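Local structure of mannan endo-1,4-beta-mannosidase (Mytilus edulis, 2C0H) at residues A[61-66]-A[157-162]; A[91-96]-A[107-112]; A[27-32]-A[45-50]; A[211-216]-A[254-259]. The protein hydrolyses internal beta-1,4-mannosidic linkages in the backbones of mannans, galactomannans and glucomannans, acting as a monomeric glycoside hydrolase of family 5. The protein carries 3 engineered substitutions. All coordinates share one frame; numbering follows the deposited sequence.

Interactions 1 to 3 can be read from the inside of a TIM barrel outward, with interaction 4 on another flank. Interaction 1 is the core contact, its centre about 5 Å from the centre of the chain, where strands 61-68 and 155-162 are joined by a salt bridge and hydrogen bonds across the barrel interior. Interaction 2 is equally buried but wholly apolar; it lies outside strand 106-113, the strand between those two, where helix 89-102 packs. Interactions 3 and 4 are only partly buried, about 27 Å apart between centres. In the first a loop valine meets helix 40-56; in the second a lysine of helix 198-215 uses a backbone carbonyl and a water.

Interaction 1: residues A[61-66]-A[157-162]; sequences SVRVWL and GWDIMN
Arg63 and Asp159 form a salt bridge in which two guanidinium nitrogens converge on one carboxylate oxygen. NE and NH2 of Arg63 approach side-on, and the NH2 to Asp159 OD2 distance is 2.9 Å; the two planes lie 18° apart, and OD2 is met nearly along its C-O axis. With CG anti to the backbone N (chi1 176°) and the chain extended as far as NE, the arginine spans the gap between two strands whose axes approach no closer than 8.8 Å.

A hydrogen bond to an uncharged amide continues along this edge. Arg63 NH2 donates to Asn162 OD1 at 2.9 Å with a nearly straight N-H...O angle of 173°, the donor tilted somewhat from the amide plane.

Van der Waals packing adds Trp65, whose CH2 lies 3.4 Å from Asn162 ND2, the ring and amide being inclined to each other. Trp65 and Asn162 probably bind substrate, as in related enzymes.

Strand 106-113 runs between these strands in the TIM barrel, so the contact crosses its interior. Arg63 NH1 salt-bridges Glu294, the probable nucleophile. A methionine in place of Arg63 would probably leave the carboxylates of Asp159 and Glu294 without their charged mate and Asn162 OD1 without this donor. Asp159 and Asn162 together probably fix the guanidinium's rotation, which leaves NH1 directed at Glu294, consistent with a second-shell positioning role.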
loop_
_atom_site.group_PDB
_atom_site.type_symbol
_atom_site.label_atom_id
_atom_site.label_comp_id
_atom_site.label_asym_id
_atom_site.label_seq_id
_atom_site.Cartn_x
_atom_site.Cartn_y
_atom_site.Cartn_z
ATOM N N SER A 61 -11.306 -0.499 6.924
ATOM C CA SER A 61 -10.448 -0.879 5.797
ATOM C C SER A 61 -9.423 -1.938 6.143
ATOM O O SER A 61 -8.945 -2.011 7.278
ATOM C CB SER A 61 -9.757 0.345 5.191
ATOM O OG SER A 61 -9.218 1.199 6.172
ATOM N N VAL A 62 -9.074 -2.737 5.138
ATOM C CA VAL A 62 -8.109 -3.831 5.266
ATOM C C VAL A 62 -7.150 -3.757 4.078
ATOM O O VAL A 62 -7.610 -3.563 2.944
ATOM C CB VAL A 62 -8.791 -5.226 5.283
ATOM C CG1 VAL A 62 -7.772 -6.339 5.392
ATOM C CG2 VAL A 62 -9.773 -5.339 6.413
ATOM N N ARG A 63 -5.852 -3.913 4.344
ATOM C CA ARG A 63 -4.817 -4.071 3.311
ATOM C C ARG A 63 -4.470 -5.562 3.198
ATOM O O ARG A 63 -4.150 -6.228 4.198
ATOM C CB ARG A 63 -3.584 -3.221 3.655
ATOM C CG ARG A 63 -2.363 -3.326 2.734
ATOM C CD ARG A 63 -1.328 -2.234 3.114
ATOM N NE ARG A 63 -0.104 -2.186 2.291
ATOM C CZ ARG A 63 1.126 -2.527 2.667
ATOM N NH1 ARG A 63 1.386 -2.991 3.885
ATOM N NH2 ARG A 63 2.132 -2.401 1.814
ATOM N N VAL A 64 -4.511 -6.079 1.977
ATOM C CA VAL A 64 -4.217 -7.486 1.720
ATOM C C VAL A 64 -3.232 -7.628 0.565
ATOM O O VAL A 64 -3.314 -6.881 -0.396
ATOM C CB VAL A 64 -5.505 -8.276 1.435
ATOM C CG1 VAL A 64 -6.147 -7.866 0.138
ATOM C CG2 VAL A 64 -5.254 -9.767 1.435
ATOM N N TRP A 65 -2.290 -8.556 0.677
ATOM C CA TRP A 65 -1.257 -8.765 -0.353
ATOM C C TRP A 65 -1.700 -9.828 -1.365
ATOM O O TRP A 65 -2.236 -10.881 -0.994
ATOM C CB TRP A 65 0.078 -9.157 0.292
ATOM C CG TRP A 65 0.749 -8.088 1.158
ATOM C CD1 TRP A 65 0.217 -6.886 1.574
ATOM C CD2 TRP A 65 2.048 -8.162 1.722
ATOM N NE1 TRP A 65 1.126 -6.216 2.350
ATOM C CE2 TRP A 65 2.254 -6.984 2.475
ATOM C CE3 TRP A 65 3.066 -9.124 1.680
ATOM C CZ2 TRP A 65 3.457 -6.737 3.159
ATOM C CZ3 TRP A 65 4.253 -8.876 2.357
ATOM C CH2 TRP A 65 4.435 -7.696 3.085
ATOM N N LEU A 66 -1.456 -9.552 -2.652
ATOM C CA LEU A 66 -1.967 -10.355 -3.755
ATOM C C LEU A 66 -0.867 -11.227 -4.418
ATOM O O LEU A 66 -0.676 -12.378 -4.024
ATOM C CB LEU A 66 -2.687 -9.439 -4.772
ATOM C CG LEU A 66 -3.525 -10.152 -5.850
ATOM C CD1 LEU A 66 -4.766 -10.806 -5.279
ATOM C CD2 LEU A 66 -3.955 -9.167 -6.918
ATOM N N GLY A 157 -8.795 0.411 -3.263
ATOM C CA GLY A 157 -7.732 0.792 -4.192
ATOM C C GLY A 157 -6.601 -0.207 -4.260
ATOM O O GLY A 157 -6.752 -1.372 -3.850
ATOM N N TRP A 158 -5.485 0.261 -4.828
ATOM C CA TRP A 158 -4.333 -0.566 -5.204
ATOM C C TRP A 158 -3.022 0.018 -4.674
ATOM O O TRP A 158 -2.731 1.195 -4.852
ATOM C CB TRP A 158 -4.248 -0.706 -6.741
ATOM C CG TRP A 158 -5.498 -1.198 -7.392
ATOM C CD1 TRP A 158 -6.500 -0.443 -7.958
ATOM C CD2 TRP A 158 -5.896 -2.566 -7.573
ATOM N NE1 TRP A 158 -7.476 -1.251 -8.456
ATOM C CE2 TRP A 158 -7.135 -2.560 -8.245
ATOM C CE3 TRP A 158 -5.331 -3.797 -7.214
ATOM C CZ2 TRP A 158 -7.818 -3.735 -8.565
ATOM C CZ3 TRP A 158 -6.003 -4.958 -7.547
ATOM C CH2 TRP A 158 -7.236 -4.922 -8.208
ATOM N N ASP A 159 -2.210 -0.820 -4.039
ATOM C CA ASP A 159 -0.858 -0.470 -3.610
ATOM C C ASP A 159 0.078 -1.242 -4.544
ATOM O O ASP A 159 0.030 -2.459 -4.591
ATOM C CB ASP A 159 -0.724 -0.872 -2.123
ATOM C CG ASP A 159 0.684 -0.803 -1.573
ATOM O OD1 ASP A 159 1.667 -0.475 -2.276
ATOM O OD2 ASP A 159 0.807 -1.098 -0.347
ATOM N N ILE A 160 0.889 -0.529 -5.315
ATOM C CA ILE A 160 1.751 -1.187 -6.306
ATOM C C ILE A 160 2.798 -2.098 -5.684
ATOM O O ILE A 160 3.073 -3.163 -6.213
ATOM C CB ILE A 160 2.480 -0.191 -7.216
ATOM C CG1 ILE A 160 1.492 0.753 -7.902
ATOM C CG2 ILE A 160 3.334 -0.921 -8.244
ATOM C CD1 ILE A 160 0.392 0.115 -8.624
ATOM N N MET A 161 3.411 -1.688 -4.588
ATOM C CA MET A 161 4.487 -2.501 -4.017
ATOM C C MET A 161 4.686 -2.191 -2.559
ATOM O O MET A 161 4.648 -1.040 -2.163
ATOM C CB MET A 161 5.811 -2.278 -4.749
ATOM C CG MET A 161 6.880 -3.306 -4.403
ATOM S SD MET A 161 8.340 -3.102 -5.451
ATOM C CE MET A 161 8.853 -4.783 -5.688
ATOM N N ASN A 162 4.888 -3.234 -1.763
ATOM C CA ASN A 162 5.340 -3.070 -0.401
ATOM C C ASN A 162 6.866 -2.874 -0.338
ATOM O O ASN A 162 7.631 -3.720 -0.806
ATOM C CB ASN A 162 4.945 -4.314 0.398
ATOM C CG ASN A 162 5.318 -4.192 1.836
ATOM O OD1 ASN A 162 4.775 -3.349 2.517
ATOM N ND2 ASN A 162 6.302 -4.957 2.281
#

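Interaction 2: residues A[91-96]-A[107-112]; sequences SDMRAY and IFFTLW
Helix segment 91-96 runs at 149° to strand segment 107-112, their axes 11.4 Å apart at closest approach, with Tyr96 set against Ile107 and Met93 against Phe109. This is the alpha/beta layering of a TIM barrel: helix 89-102 leads by a short turn into strand 106-113 and packs on its outer side. The contact between the two segments is apolar. Tyr96, with CG anti to its own nitrogen (chi1 -179°), reaches down to the strand and lays one side of its ring along Ile107, CE2 standing 3.8 Å from both CD1 and CG2 of the isoleucine. The same tyrosine turns its edge toward Phe109, CD2 lying 4.3 Å from Phe109 CZ. Phe109 is sandwiched: Ile107 CG2 of its own strand sits over the centre of one face, while the methyl of Met93 covers the other. That second contact is a CH-pi interaction within a Met-aromatic pair, the sulfur standing farther above the ring. Met93 CE lies 3.6 Å from the Phe109 ring centroid, only 6° off the normal.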
loop_
_atom_site.group_PDB
_atom_site.type_symbol
_atom_site.label_atom_id
_atom_site.label_comp_id
_atom_site.label_asym_id
_atom_site.label_seq_id
_atom_site.Cartn_x
_atom_site.Cartn_y
_atom_site.Cartn_z
ATOM N N SER A 91 -13.019 -13.975 -9.780
ATOM C CA SER A 91 -14.201 -14.411 -9.020
ATOM C C SER A 91 -13.887 -14.593 -7.526
ATOM O O SER A 91 -14.730 -14.284 -6.693
ATOM C CB SER A 91 -14.857 -15.658 -9.636
ATOM O OG SER A 91 -13.951 -16.723 -9.795
ATOM N N ASP A 92 -12.677 -15.052 -7.206
ATOM C CA ASP A 92 -12.191 -15.096 -5.798
ATOM C C ASP A 92 -12.101 -13.687 -5.203
ATOM O O ASP A 92 -12.544 -13.442 -4.082
ATOM C CB ASP A 92 -10.810 -15.748 -5.695
ATOM C CG ASP A 92 -10.847 -17.278 -5.610
ATOM O OD1 ASP A 92 -11.911 -17.914 -5.726
ATOM O OD2 ASP A 92 -9.749 -17.827 -5.418
ATOM N N MET A 93 -11.506 -12.749 -5.932
ATOM C CA MET A 93 -11.396 -11.373 -5.444
ATOM C C MET A 93 -12.799 -10.756 -5.260
ATOM O O MET A 93 -13.047 -10.052 -4.285
ATOM C CB MET A 93 -10.515 -10.525 -6.388
ATOM C CG MET A 93 -9.024 -10.925 -6.389
ATOM S SD MET A 93 -8.014 -10.119 -7.667
ATOM C CE MET A 93 -7.708 -8.544 -6.859
ATOM N N ARG A 94 -13.717 -11.026 -6.188
ATOM C CA ARG A 94 -15.080 -10.505 -6.118
ATOM C C ARG A 94 -15.840 -11.086 -4.932
ATOM O O ARG A 94 -16.592 -10.371 -4.296
ATOM C CB ARG A 94 -15.843 -10.756 -7.424
ATOM C CG ARG A 94 -16.931 -9.749 -7.674
ATOM C CD ARG A 94 -17.759 -10.091 -8.887
ATOM N NE ARG A 94 -17.035 -9.969 -10.156
ATOM C CZ ARG A 94 -16.777 -8.817 -10.775
ATOM N NH1 ARG A 94 -17.124 -7.651 -10.236
ATOM N NH2 ARG A 94 -16.151 -8.823 -11.947
ATOM N N ALA A 95 -15.634 -12.369 -4.623
ATOM C CA ALA A 95 -16.332 -12.988 -3.480
ATOM C C ALA A 95 -15.896 -12.312 -2.191
ATOM O O ALA A 95 -16.722 -12.064 -1.313
ATOM C CB ALA A 95 -16.077 -14.468 -3.411
ATOM N N TYR A 96 -14.597 -12.051 -2.072
ATOM C CA TYR A 96 -14.047 -11.351 -0.902
ATOM C C TYR A 96 -14.600 -9.943 -0.815
ATOM O O TYR A 96 -15.003 -9.487 0.248
ATOM C CB TYR A 96 -12.508 -11.337 -0.922
ATOM C CG TYR A 96 -11.850 -10.656 0.270
ATOM C CD1 TYR A 96 -12.249 -10.945 1.576
ATOM C CD2 TYR A 96 -10.797 -9.766 0.101
ATOM C CE1 TYR A 96 -11.635 -10.327 2.662
ATOM C CE2 TYR A 96 -10.183 -9.154 1.186
ATOM C CZ TYR A 96 -10.605 -9.438 2.467
ATOM O OH TYR A 96 -9.973 -8.822 3.545
ATOM N N ILE A 107 -11.402 -2.580 0.836
ATOM C CA ILE A 107 -10.213 -3.393 0.653
ATOM C C ILE A 107 -9.171 -2.699 -0.229
ATOM O O ILE A 107 -9.500 -2.168 -1.298
ATOM C CB ILE A 107 -10.596 -4.779 0.014
ATOM C CG1 ILE A 107 -11.674 -5.508 0.834
ATOM C CG2 ILE A 107 -9.386 -5.663 -0.213
ATOM C CD1 ILE A 107 -11.332 -5.722 2.297
ATOM N N PHE A 108 -7.918 -2.753 0.203
ATOM C CA PHE A 108 -6.777 -2.290 -0.589
ATOM C C PHE A 108 -5.890 -3.488 -0.919
ATOM O O PHE A 108 -5.357 -4.125 -0.019
ATOM C CB PHE A 108 -6.009 -1.198 0.151
ATOM C CG PHE A 108 -6.808 0.052 0.325
ATOM C CD1 PHE A 108 -6.697 1.089 -0.590
ATOM C CD2 PHE A 108 -7.723 0.163 1.357
ATOM C CE1 PHE A 108 -7.465 2.222 -0.462
ATOM C CE2 PHE A 108 -8.511 1.310 1.481
ATOM C CZ PHE A 108 -8.345 2.342 0.586
ATOM N N PHE A 109 -5.747 -3.806 -2.205
ATOM C CA PHE A 109 -4.918 -4.916 -2.648
ATOM C C PHE A 109 -3.478 -4.448 -2.963
ATOM O O PHE A 109 -3.264 -3.487 -3.708
ATOM C CB PHE A 109 -5.508 -5.570 -3.909
ATOM C CG PHE A 109 -6.782 -6.352 -3.683
ATOM C CD1 PHE A 109 -6.740 -7.605 -3.081
ATOM C CD2 PHE A 109 -7.992 -5.889 -4.151
ATOM C CE1 PHE A 109 -7.890 -8.356 -2.911
ATOM C CE2 PHE A 109 -9.153 -6.631 -3.973
ATOM C CZ PHE A 109 -9.100 -7.869 -3.361
ATOM N N THR A 110 -2.482 -5.120 -2.388
ATOM C CA THR A 110 -1.067 -4.810 -2.646
ATOM C C THR A 110 -0.507 -5.813 -3.653
ATOM O O THR A 110 -0.502 -7.018 -3.408
ATOM C CB THR A 110 -0.224 -4.865 -1.353
ATOM O OG1 THR A 110 -0.808 -3.993 -0.390
ATOM C CG2 THR A 110 1.176 -4.420 -1.583
ATOM N N LEU A 111 -0.021 -5.329 -4.786
ATOM C CA LEU A 111 0.351 -6.218 -5.880
ATOM C C LEU A 111 1.647 -7.005 -5.601
ATOM O O LEU A 111 1.613 -8.236 -5.650
ATOM C CB LEU A 111 0.502 -5.407 -7.187
ATOM C CG LEU A 111 -0.770 -4.722 -7.680
ATOM C CD1 LEU A 111 -0.381 -3.926 -8.928
ATOM C CD2 LEU A 111 -1.903 -5.666 -7.962
ATOM N N TRP A 112 2.742 -6.300 -5.318
ATOM C CA TRP A 112 4.102 -6.876 -5.189
ATOM C C TRP A 112 4.747 -6.598 -3.838
ATOM O O TRP A 112 4.293 -5.737 -3.088
ATOM C CB TRP A 112 5.018 -6.339 -6.290
ATOM C CG TRP A 112 4.414 -6.452 -7.655
ATOM C CD1 TRP A 112 3.899 -5.428 -8.408
ATOM C CD2 TRP A 112 4.245 -7.640 -8.432
ATOM N NE1 TRP A 112 3.432 -5.908 -9.584
ATOM C CE2 TRP A 112 3.624 -7.261 -9.636
ATOM C CE3 TRP A 112 4.544 -8.996 -8.222
ATOM C CZ2 TRP A 112 3.311 -8.182 -10.645
ATOM C CZ3 TRP A 112 4.225 -9.916 -9.226
ATOM C CH2 TRP A 112 3.615 -9.493 -10.423
#

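Interaction 3: residues A[27-32]-A[45-50]; sequences AWVNYA and STFEST
The Phe47 ring receives Val29 CG2 squarely over one face, the methyl carbon lying 3.7 Å from the ring centroid and 12° off the normal, a clear CH-pi contact. On the loop side there is a second flat pair: Tyr31 CD1 sits over the centre of one face of the Trp28 indole, 3.6 Å above its plane, and the tyrosine in turn has Trp28 CD2 at its edge. Val29 lies between these two aromatics in sequence and points away from them, toward the helix. Its CG2 is placed anti to the carbonyl carbon (chi1 175° for CG1), which lets one methyl serve two neighbours, since it also meets Thr46 CG2 at 3.8 Å. The other branch, CG1, passes alongside Thr46 CB at 4.1 Å.

In the TIM barrel this joins the loop following strand 17-25 to helix 40-56, the next element in the chain, so the contact packs a beta-to-alpha loop against the helix it leads to. Asp34 also accepts hydrogen bonds from the backbone nitrogens of Val29 and Asn30, tying down this part of the loop. Inward from the valine, the Phe47 ring meets those of Tyr96 and Phe35, and it also touches Val64 of strand 61-68.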
loop_
_atom_site.group_PDB
_atom_site.type_symbol
_atom_site.label_atom_id
_atom_site.label_comp_id
_atom_site.label_asym_id
_atom_site.label_seq_id
_atom_site.Cartn_x
_atom_site.Cartn_y
_atom_site.Cartn_z
ATOM N N ALA A 27 -1.891 -9.405 6.615
ATOM C CA ALA A 27 -1.808 -8.988 5.212
ATOM C C ALA A 27 -2.021 -10.212 4.302
ATOM O O ALA A 27 -2.080 -10.074 3.076
ATOM C CB ALA A 27 -0.451 -8.382 4.950
ATOM N N TRP A 28 -2.114 -11.409 4.889
ATOM C CA TRP A 28 -2.371 -12.658 4.172
ATOM C C TRP A 28 -3.019 -13.688 5.105
ATOM O O TRP A 28 -3.063 -13.495 6.324
ATOM C CB TRP A 28 -1.049 -13.238 3.623
ATOM C CG TRP A 28 0.007 -13.443 4.671
ATOM C CD1 TRP A 28 0.092 -14.499 5.534
ATOM C CD2 TRP A 28 1.115 -12.587 4.983
ATOM N NE1 TRP A 28 1.157 -14.341 6.372
ATOM C CE2 TRP A 28 1.811 -13.180 6.061
ATOM C CE3 TRP A 28 1.594 -11.375 4.463
ATOM C CZ2 TRP A 28 2.952 -12.610 6.610
ATOM C CZ3 TRP A 28 2.710 -10.807 5.014
ATOM C CH2 TRP A 28 3.389 -11.423 6.072
ATOM N N VAL A 29 -3.501 -14.778 4.534
ATOM C CA VAL A 29 -3.878 -15.973 5.309
ATOM C C VAL A 29 -2.884 -17.069 4.931
ATOM O O VAL A 29 -2.074 -17.500 5.763
ATOM C CB VAL A 29 -5.350 -16.374 5.088
ATOM C CG1 VAL A 29 -5.667 -17.700 5.814
ATOM C CG2 VAL A 29 -6.280 -15.239 5.559
ATOM N N ASN A 30 -2.902 -17.483 3.665
ATOM C CA ASN A 30 -1.838 -18.323 3.125
ATOM C C ASN A 30 -0.975 -17.477 2.178
ATOM O O ASN A 30 -1.402 -17.164 1.071
ATOM C CB ASN A 30 -2.393 -19.556 2.410
ATOM C CG ASN A 30 -1.326 -20.665 2.214
ATOM O OD1 ASN A 30 -0.398 -20.841 3.029
ATOM N ND2 ASN A 30 -1.471 -21.417 1.136
ATOM N N TYR A 31 0.218 -17.122 2.653
ATOM C CA TYR A 31 1.133 -16.139 2.002
ATOM C C TYR A 31 1.313 -16.409 0.516
ATOM O O TYR A 31 1.773 -17.473 0.145
ATOM C CB TYR A 31 2.495 -16.155 2.715
ATOM C CG TYR A 31 3.552 -15.183 2.228
ATOM C CD1 TYR A 31 3.660 -13.908 2.759
ATOM C CD2 TYR A 31 4.499 -15.566 1.289
ATOM C CE1 TYR A 31 4.650 -13.036 2.351
ATOM C CE2 TYR A 31 5.491 -14.697 0.877
ATOM C CZ TYR A 31 5.560 -13.432 1.408
ATOM O OH TYR A 31 6.546 -12.570 1.006
ATOM N N ALA A 32 0.907 -15.440 -0.309
ATOM C CA ALA A 32 1.023 -15.475 -1.782
ATOM C C ALA A 32 0.091 -16.465 -2.495
ATOM O O ALA A 32 0.181 -16.626 -3.723
ATOM C CB ALA A 32 2.456 -15.698 -2.203
ATOM N N SER A 45 -13.007 -18.520 5.769
ATOM C CA SER A 45 -13.430 -18.382 7.172
ATOM C C SER A 45 -12.576 -17.372 7.989
ATOM O O SER A 45 -13.122 -16.626 8.824
ATOM C CB SER A 45 -13.491 -19.755 7.850
ATOM O OG SER A 45 -12.220 -20.361 7.889
ATOM N N THR A 46 -11.263 -17.326 7.738
ATOM C CA THR A 46 -10.351 -16.377 8.402
ATOM C C THR A 46 -10.572 -14.960 7.879
ATOM O O THR A 46 -10.631 -14.003 8.640
ATOM C CB THR A 46 -8.864 -16.768 8.209
ATOM O OG1 THR A 46 -8.654 -18.103 8.715
ATOM C CG2 THR A 46 -7.943 -15.806 8.908
ATOM N N PHE A 47 -10.673 -14.826 6.564
ATOM C CA PHE A 47 -10.949 -13.524 5.999
ATOM C C PHE A 47 -12.272 -12.957 6.582
ATOM O O PHE A 47 -12.341 -11.781 6.962
ATOM C CB PHE A 47 -11.026 -13.604 4.462
ATOM C CG PHE A 47 -9.686 -13.570 3.747
ATOM C CD1 PHE A 47 -8.866 -12.440 3.778
ATOM C CD2 PHE A 47 -9.256 -14.671 3.003
ATOM C CE1 PHE A 47 -7.662 -12.416 3.082
ATOM C CE2 PHE A 47 -8.045 -14.649 2.326
ATOM C CZ PHE A 47 -7.261 -13.533 2.356
ATOM N N GLU A 48 -13.302 -13.797 6.676
ATOM C CA GLU A 48 -14.634 -13.361 7.134
ATOM C C GLU A 48 -14.648 -13.046 8.626
ATOM O O GLU A 48 -15.281 -12.076 9.053
ATOM C CB GLU A 48 -15.715 -14.409 6.803
ATOM C CG GLU A 48 -17.058 -14.218 7.506
ATOM C CD GLU A 48 -17.775 -12.921 7.145
ATOM O OE1 GLU A 48 -17.590 -12.406 6.015
ATOM O OE2 GLU A 48 -18.541 -12.419 8.005
ATOM N N SER A 49 -13.947 -13.844 9.423
ATOM C CA SER A 49 -13.913 -13.560 10.858
ATOM C C SER A 49 -13.161 -12.252 11.129
ATOM O O SER A 49 -13.513 -11.513 12.048
ATOM C CB SER A 49 -13.321 -14.724 11.653
ATOM O OG SER A 49 -11.972 -14.941 11.358
ATOM N N THR A 50 -12.125 -11.967 10.333
ATOM C CA THR A 50 -11.367 -10.716 10.471
ATOM C C THR A 50 -12.276 -9.521 10.166
ATOM O O THR A 50 -12.245 -8.520 10.886
ATOM C CB THR A 50 -10.109 -10.695 9.557
ATOM O OG1 THR A 50 -9.198 -11.726 9.958
ATOM C CG2 THR A 50 -9.397 -9.374 9.625
#

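Interaction 4: residues A[211-216]-A[254-259]; sequences AIKEVD and SGTLSF
At the C-terminal end of helix 198-215, Lys213 reaches across to the loop that leads into strand 260-263. The chain is extended beyond CG (chi2 176°), and it passes Ser254 on the way, its CD lying 3.6 Å from Ser254 O. The ammonium group then donates from NZ to Thr256 O at 3.0 Å, approaching from above the carbonyl plane and so not along a lone pair. Here the loop folds into an inverse gamma turn centred on Gly255, immediately before the gripped carbonyl. The elements joined are an outer helix of the TIM barrel and the connection entering a later strand, away from the active site. A water accepts from Lys213 NZ at 2.9 Å and hydrogen-bonds Ser258 OG at 2.7 Å. The same hydroxyl is bonded to the backbone nitrogen of Val221, at the start of strand 221-225. A leucine in place of Lys213 would probably leave Thr256 O without its charged donor and break the water bridge to Ser258.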
loop_
_atom_site.group_PDB
_atom_site.type_symbol
_atom_site.label_atom_id
_atom_site.label_comp_id
_atom_site.label_asym_id
_atom_site.label_seq_id
_atom_site.Cartn_x
_atom_site.Cartn_y
_atom_site.Cartn_z
ATOM N N ALA A 211 -1.381 2.469 -15.872
ATOM C CA ALA A 211 -2.212 1.387 -16.376
ATOM C C ALA A 211 -3.551 1.266 -15.640
ATOM O O ALA A 211 -4.596 1.141 -16.243
ATOM C CB ALA A 211 -1.439 0.085 -16.300
ATOM N N ILE A 212 -3.517 1.331 -14.318
ATOM C CA ILE A 212 -4.720 1.220 -13.515
ATOM C C ILE A 212 -5.641 2.389 -13.830
ATOM O O ILE A 212 -6.836 2.202 -13.996
ATOM C CB ILE A 212 -4.376 1.202 -12.007
ATOM C CG1 ILE A 212 -3.611 -0.086 -11.682
ATOM C CG2 ILE A 212 -5.662 1.332 -11.172
ATOM C CD1 ILE A 212 -2.915 -0.058 -10.351
ATOM N N LYS A 213 -5.066 3.577 -13.949
ATOM C CA LYS A 213 -5.875 4.778 -14.173
ATOM C C LYS A 213 -6.376 4.874 -15.608
ATOM O O LYS A 213 -7.291 5.638 -15.882
ATOM C CB LYS A 213 -5.096 6.030 -13.794
ATOM C CG LYS A 213 -4.893 6.171 -12.294
ATOM C CD LYS A 213 -4.034 7.368 -11.984
ATOM C CE LYS A 213 -4.055 7.714 -10.516
ATOM N NZ LYS A 213 -3.500 9.080 -10.305
ATOM N N GLU A 214 -5.798 4.102 -16.517
ATOM C CA GLU A 214 -6.320 4.039 -17.891
ATOM C C GLU A 214 -7.667 3.319 -17.970
ATOM O O GLU A 214 -8.544 3.727 -18.743
ATOM C CB GLU A 214 -5.307 3.368 -18.815
ATOM C CG GLU A 214 -5.635 3.478 -20.292
ATOM C CD GLU A 214 -4.487 3.039 -21.182
ATOM O OE1 GLU A 214 -4.641 3.130 -22.425
ATOM O OE2 GLU A 214 -3.430 2.613 -20.653
ATOM N N VAL A 215 -7.834 2.247 -17.195
ATOM C CA VAL A 215 -9.066 1.450 -17.204
ATOM C C VAL A 215 -10.028 1.798 -16.057
ATOM O O VAL A 215 -11.224 1.527 -16.155
ATOM C CB VAL A 215 -8.776 -0.079 -17.193
ATOM C CG1 VAL A 215 -7.995 -0.466 -18.447
ATOM C CG2 VAL A 215 -8.020 -0.505 -15.936
ATOM N N ASP A 216 -9.499 2.390 -14.986
ATOM C CA ASP A 216 -10.287 2.862 -13.839
ATOM C C ASP A 216 -9.773 4.243 -13.396
ATOM O O ASP A 216 -9.046 4.393 -12.400
ATOM C CB ASP A 216 -10.198 1.856 -12.693
ATOM C CG ASP A 216 -11.095 2.215 -11.520
ATOM O OD1 ASP A 216 -11.942 3.140 -11.636
ATOM O OD2 ASP A 216 -10.942 1.569 -10.459
ATOM N N SER A 254 0.291 10.375 -16.601
ATOM C CA SER A 254 -0.829 9.975 -15.748
ATOM C C SER A 254 -0.404 9.045 -14.619
ATOM O O SER A 254 -1.232 8.690 -13.785
ATOM C CB SER A 254 -1.897 9.262 -16.568
ATOM O OG SER A 254 -1.371 8.096 -17.172
ATOM N N GLY A 255 0.865 8.657 -14.608
ATOM C CA GLY A 255 1.357 7.620 -13.698
ATOM C C GLY A 255 1.803 8.177 -12.373
ATOM O O GLY A 255 2.955 8.034 -11.994
ATOM N N THR A 256 0.863 8.798 -11.671
ATOM C CA THR A 256 1.128 9.442 -10.390
ATOM C C THR A 256 0.263 8.784 -9.310
ATOM O O THR A 256 -0.761 8.172 -9.606
ATOM C CB THR A 256 0.799 10.944 -10.466
ATOM O OG1 THR A 256 -0.547 11.118 -10.947
ATOM C CG2 THR A 256 1.781 11.655 -11.422
ATOM N N LEU A 257 0.700 8.895 -8.061
ATOM C CA LEU A 257 -0.041 8.287 -6.960
ATOM C C LEU A 257 -1.180 9.189 -6.513
ATOM O O LEU A 257 -1.136 10.411 -6.714
ATOM C CB LEU A 257 0.898 8.026 -5.774
ATOM C CG LEU A 257 2.147 7.177 -6.030
ATOM C CD1 LEU A 257 2.877 6.953 -4.702
ATOM C CD2 LEU A 257 1.803 5.860 -6.688
ATOM N N SER A 258 -2.187 8.576 -5.895
ATOM C CA SER A 258 -3.328 9.281 -5.306
ATOM C C SER A 258 -2.984 9.773 -3.915
ATOM O O SER A 258 -3.326 10.887 -3.545
ATOM C CB SER A 258 -4.525 8.341 -5.205
ATOM O OG SER A 258 -4.829 7.742 -6.460
ATOM N N PHE A 259 -2.354 8.902 -3.135
ATOM C CA PHE A 259 -1.906 9.239 -1.796
ATOM C C PHE A 259 -0.627 8.484 -1.462
ATOM O O PHE A 259 -0.246 7.536 -2.152
ATOM C CB PHE A 259 -3.009 9.057 -0.723
ATOM C CG PHE A 259 -3.523 7.652 -0.551
ATOM C CD1 PHE A 259 -2.867 6.756 0.282
ATOM C CD2 PHE A 259 -4.718 7.243 -1.155
ATOM C CE1 PHE A 259 -3.346 5.461 0.465
ATOM C CE2 PHE A 259 -5.213 5.956 -0.964
ATOM C CZ PHE A 259 -4.517 5.062 -0.154
HETATM O O HOH W 1 -5.543 9.583 -8.253
#